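Local coordinates for protein amino acid amide racemase (Ochrobactrum anthropi, PDB 6GIO) that belongs to the class-III aminotransferase family of pyridoxal-5'-phosphate-dependent enzymes and carries this cofactor in its pocket, at residues T370-L382 against A419-V433. Residues are numbered along the deposited sequence; the frame is centred on the assembly and turned at random.
Sequences TTTAKIIYRGYQL and AIGDVLDGKVADSDV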
# COMPACT_ATOMS: atom_id res chain seq x y z
N THR C 370 12.57 13.10 -26.39
CA THR C 370 13.75 12.33 -26.78
C THR C 370 15.09 12.97 -26.32
O THR C 370 16.02 12.27 -25.86
CB THR C 370 13.75 12.00 -28.29
OG1 THR C 370 15.00 11.39 -28.63
CG2 THR C 370 13.59 13.20 -29.13
N THR C 371 15.18 14.30 -26.41
CA THR C 371 16.32 15.03 -25.89
C THR C 371 16.43 14.87 -24.37
O THR C 371 17.49 14.54 -23.87
CB THR C 371 16.20 16.52 -26.25
OG1 THR C 371 16.15 16.63 -27.66
CG2 THR C 371 17.38 17.35 -25.72
N THR C 372 15.33 15.07 -23.66
CA THR C 372 15.32 14.91 -22.21
C THR C 372 15.73 13.49 -21.78
O THR C 372 16.56 13.31 -20.90
CB THR C 372 13.92 15.29 -21.69
OG1 THR C 372 13.61 16.61 -22.19
CG2 THR C 372 13.84 15.26 -20.16
N ALA C 373 15.19 12.48 -22.44
CA ALA C 373 15.59 11.08 -22.16
C ALA C 373 17.08 10.81 -22.41
O ALA C 373 17.70 10.07 -21.67
CB ALA C 373 14.73 10.08 -22.95
N LYS C 374 17.65 11.44 -23.43
CA LYS C 374 19.05 11.29 -23.75
C LYS C 374 19.90 11.92 -22.68
O LYS C 374 20.97 11.40 -22.37
CB LYS C 374 19.40 11.94 -25.10
CG LYS C 374 18.96 11.09 -26.27
CD LYS C 374 19.36 11.74 -27.57
CE LYS C 374 18.83 10.92 -28.73
NZ LYS C 374 19.34 11.42 -30.03
N ILE C 375 19.46 13.04 -22.14
CA ILE C 375 20.20 13.67 -21.04
C ILE C 375 20.26 12.74 -19.80
O ILE C 375 21.32 12.59 -19.17
CB ILE C 375 19.62 15.05 -20.69
CG1 ILE C 375 19.85 16.01 -21.87
CG2 ILE C 375 20.24 15.59 -19.42
CD1 ILE C 375 19.03 17.27 -21.80
N ILE C 376 19.14 12.11 -19.45
CA ILE C 376 19.12 11.14 -18.33
C ILE C 376 20.04 9.93 -18.61
O ILE C 376 20.77 9.46 -17.74
CB ILE C 376 17.70 10.55 -18.10
CG1 ILE C 376 16.65 11.63 -17.89
CG2 ILE C 376 17.71 9.63 -16.91
CD1 ILE C 376 16.88 12.52 -16.71
N TYR C 377 19.94 9.40 -19.83
CA TYR C 377 20.76 8.24 -20.21
C TYR C 377 22.25 8.56 -20.17
O TYR C 377 23.07 7.79 -19.66
CB TYR C 377 20.40 7.79 -21.61
CG TYR C 377 21.25 6.65 -22.06
CD1 TYR C 377 20.92 5.36 -21.74
CD2 TYR C 377 22.39 6.88 -22.82
CE1 TYR C 377 21.70 4.29 -22.16
CE2 TYR C 377 23.17 5.82 -23.25
CZ TYR C 377 22.82 4.54 -22.90
OH TYR C 377 23.60 3.49 -23.31
N ARG C 378 22.62 9.71 -20.70
CA ARG C 378 24.01 10.10 -20.63
C ARG C 378 24.44 10.39 -19.19
O ARG C 378 25.58 10.10 -18.81
CB ARG C 378 24.28 11.29 -21.54
CG ARG C 378 25.74 11.70 -21.65
CD ARG C 378 26.58 10.56 -22.22
NE ARG C 378 27.97 10.95 -22.38
CZ ARG C 378 28.97 10.09 -22.56
NH1 ARG C 378 28.74 8.78 -22.58
NH2 ARG C 378 30.20 10.53 -22.68
N GLY C 379 23.55 10.99 -18.39
CA GLY C 379 23.79 11.14 -16.94
C GLY C 379 24.16 9.82 -16.26
O GLY C 379 25.14 9.70 -15.51
N TYR C 380 23.34 8.84 -16.51
CA TYR C 380 23.55 7.50 -16.03
C TYR C 380 24.94 6.96 -16.45
O TYR C 380 25.66 6.42 -15.62
CB TYR C 380 22.40 6.61 -16.55
CG TYR C 380 22.78 5.18 -16.71
CD1 TYR C 380 22.80 4.33 -15.60
CD2 TYR C 380 23.14 4.66 -17.97
CE1 TYR C 380 23.16 3.01 -15.74
CE2 TYR C 380 23.51 3.34 -18.12
CZ TYR C 380 23.51 2.52 -17.00
OH TYR C 380 23.84 1.21 -17.11
N GLN C 381 25.33 7.13 -17.71
CA GLN C 381 26.66 6.62 -18.14
C GLN C 381 27.78 7.40 -17.46
O GLN C 381 28.82 6.86 -17.19
CB GLN C 381 26.83 6.76 -19.63
CG GLN C 381 25.88 5.98 -20.45
CD GLN C 381 26.22 6.11 -21.93
OE1 GLN C 381 26.25 7.21 -22.47
NE2 GLN C 381 26.49 4.99 -22.57
N LEU C 382 27.55 8.67 -17.17
CA LEU C 382 28.53 9.48 -16.48
C LEU C 382 28.52 9.31 -14.97
O LEU C 382 29.36 9.92 -14.29
CB LEU C 382 28.35 10.97 -16.83
CG LEU C 382 28.51 11.29 -18.32
CD1 LEU C 382 28.07 12.74 -18.59
CD2 LEU C 382 29.95 11.04 -18.78
N ALA C 419 26.41 15.96 -19.52
CA ALA C 419 25.35 15.19 -20.18
C ALA C 419 24.54 16.06 -21.19
O ALA C 419 24.27 15.64 -22.31
CB ALA C 419 24.42 14.52 -19.15
N ILE C 420 24.17 17.27 -20.78
CA ILE C 420 23.45 18.23 -21.66
C ILE C 420 24.29 18.56 -22.90
O ILE C 420 23.78 18.57 -24.02
CB ILE C 420 23.12 19.53 -20.91
CG1 ILE C 420 22.10 19.24 -19.82
CG2 ILE C 420 22.55 20.54 -21.87
CD1 ILE C 420 21.79 20.39 -18.88
N GLY C 421 25.58 18.84 -22.69
CA GLY C 421 26.50 19.18 -23.75
C GLY C 421 26.64 18.04 -24.71
O GLY C 421 26.60 18.24 -25.91
N ASP C 422 26.80 16.82 -24.19
CA ASP C 422 27.03 15.65 -25.07
C ASP C 422 25.79 15.39 -25.90
O ASP C 422 25.88 14.97 -27.04
CB ASP C 422 27.36 14.40 -24.25
CG ASP C 422 28.74 14.46 -23.58
OD1 ASP C 422 29.53 15.34 -23.91
OD2 ASP C 422 29.03 13.61 -22.73
N VAL C 423 24.61 15.61 -25.32
CA VAL C 423 23.37 15.36 -26.07
C VAL C 423 23.15 16.43 -27.16
O VAL C 423 22.77 16.10 -28.30
CB VAL C 423 22.16 15.22 -25.13
CG1 VAL C 423 20.85 15.36 -25.90
CG2 VAL C 423 22.25 13.89 -24.37
N LEU C 424 23.37 17.69 -26.82
CA LEU C 424 23.21 18.77 -27.79
C LEU C 424 24.21 18.65 -28.96
O LEU C 424 23.85 18.97 -30.09
CB LEU C 424 23.39 20.11 -27.12
CG LEU C 424 22.27 20.53 -26.18
CD1 LEU C 424 22.66 21.83 -25.54
CD2 LEU C 424 20.93 20.67 -26.89
N ASP C 425 25.43 18.19 -28.69
CA ASP C 425 26.46 18.02 -29.72
C ASP C 425 26.20 16.75 -30.48
O ASP C 425 27.09 16.30 -31.18
CB ASP C 425 27.88 17.88 -29.14
CG ASP C 425 28.44 19.15 -28.52
OD1 ASP C 425 27.92 20.27 -28.75
OD2 ASP C 425 29.46 19.03 -27.79
N GLY C 426 25.02 16.15 -30.32
CA GLY C 426 24.64 14.98 -31.09
C GLY C 426 25.51 13.74 -30.85
O GLY C 426 25.85 13.01 -31.78
N LYS C 427 25.85 13.48 -29.60
CA LYS C 427 26.76 12.39 -29.30
C LYS C 427 26.08 11.18 -28.67
O LYS C 427 26.77 10.21 -28.32
CB LYS C 427 27.88 12.90 -28.41
CG LYS C 427 28.66 14.03 -29.07
CD LYS C 427 30.02 14.14 -28.44
CE LYS C 427 30.18 15.34 -27.52
NZ LYS C 427 31.00 16.40 -28.18
N VAL C 428 24.74 11.21 -28.59
CA VAL C 428 23.96 10.13 -27.98
C VAL C 428 22.95 9.54 -28.98
O VAL C 428 22.13 10.27 -29.50
CB VAL C 428 23.21 10.68 -26.73
CG1 VAL C 428 22.51 9.57 -25.97
CG2 VAL C 428 24.18 11.45 -25.83
N ALA C 429 22.97 8.22 -29.20
CA ALA C 429 22.06 7.57 -30.18
C ALA C 429 20.58 7.52 -29.77
O ALA C 429 20.24 7.57 -28.58
CB ALA C 429 22.55 6.16 -30.49
N ASP C 430 19.71 7.40 -30.79
CA ASP C 430 18.24 7.28 -30.61
C ASP C 430 17.81 5.92 -30.06
O ASP C 430 16.84 5.85 -29.29
CB ASP C 430 17.49 7.53 -31.95
CG ASP C 430 17.24 9.01 -32.25
OD1 ASP C 430 17.26 9.87 -31.34
OD2 ASP C 430 16.99 9.31 -33.43
N SER C 431 18.50 4.86 -30.48
CA SER C 431 18.17 3.47 -30.06
C SER C 431 18.42 3.21 -28.56
O SER C 431 17.78 2.34 -27.97
CB SER C 431 18.96 2.45 -30.86
OG SER C 431 20.24 2.27 -30.27
N ASP C 432 19.37 3.93 -27.99
CA ASP C 432 19.70 3.83 -26.56
C ASP C 432 18.59 4.35 -25.62
O ASP C 432 18.47 3.87 -24.48
CB ASP C 432 21.03 4.55 -26.27
CG ASP C 432 22.23 3.90 -26.98
OD1 ASP C 432 22.07 2.84 -27.63
OD2 ASP C 432 23.34 4.46 -26.87
N VAL C 433 17.79 5.31 -26.08
CA VAL C 433 16.64 5.80 -25.31
C VAL C 433 15.28 5.24 -25.79
O VAL C 433 14.26 5.40 -25.10
CB VAL C 433 16.57 7.34 -25.27
CG1 VAL C 433 17.73 7.89 -24.46
CG2 VAL C 433 16.56 7.94 -26.67
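R378 grips D422 side-on, NE and NH2 both reaching the single oxygen OD2 and forming one of two salt bridges across the contact: the NE bond is 2.9 Å long with an N-H...O angle of 161°, and the one from NH2 is longer, 3.3 Å, and more bent. OD2 lies close to the guanidinium plane, and a bend at chi2 (61°) turns the arginine toward it. On the same guanidinium, NH1 donates to Q381 OE1, one turn further along the helix, and L382 CD2 sits over one face, which together fix its rotation. K374, straight from CG onward, runs antiparallel to the side chain of V428; its NZ donates to V428 O at 3.1 Å and, in the second salt bridge, to D430 OD1 at 2.9 Å from above the carboxylate plane, although D430 is poorly ordered.

Apolar contacts make up much of the remaining interface. A419 is a knob in the hole formed by I375, R378, G379 and L382, its CB coming within 3.7 Å of G379 N. V423 CG2 presses on K374 CB at 3.5 Å, while I375 meets both V423 and I420. V433, also poorly ordered, is a second knob, among T370, A373, K374 and Y377. D432, no better ordered, sets its CB over one face of the Y377 ring, offset toward the rim, a CH-pi contact 4.0 Å from CB to the ring centroid; V428 CG1 approaches Y377 CD2 obliquely.

Segments 370-382 and 419-424 cross at 126°, their axes approaching to 8.5 Å. A Schellman motif with G426 as C' residue ends helix 406-424, from where the chain doubles back across K374 to helix 431-434. Beneath, T372, I375 and I376 pack helix 369-382 onto strands 352-357, 384-389 and 395-398 of the mixed sheet of the small domain, built from both ends of the chain as is usual in class-III aminotransferases.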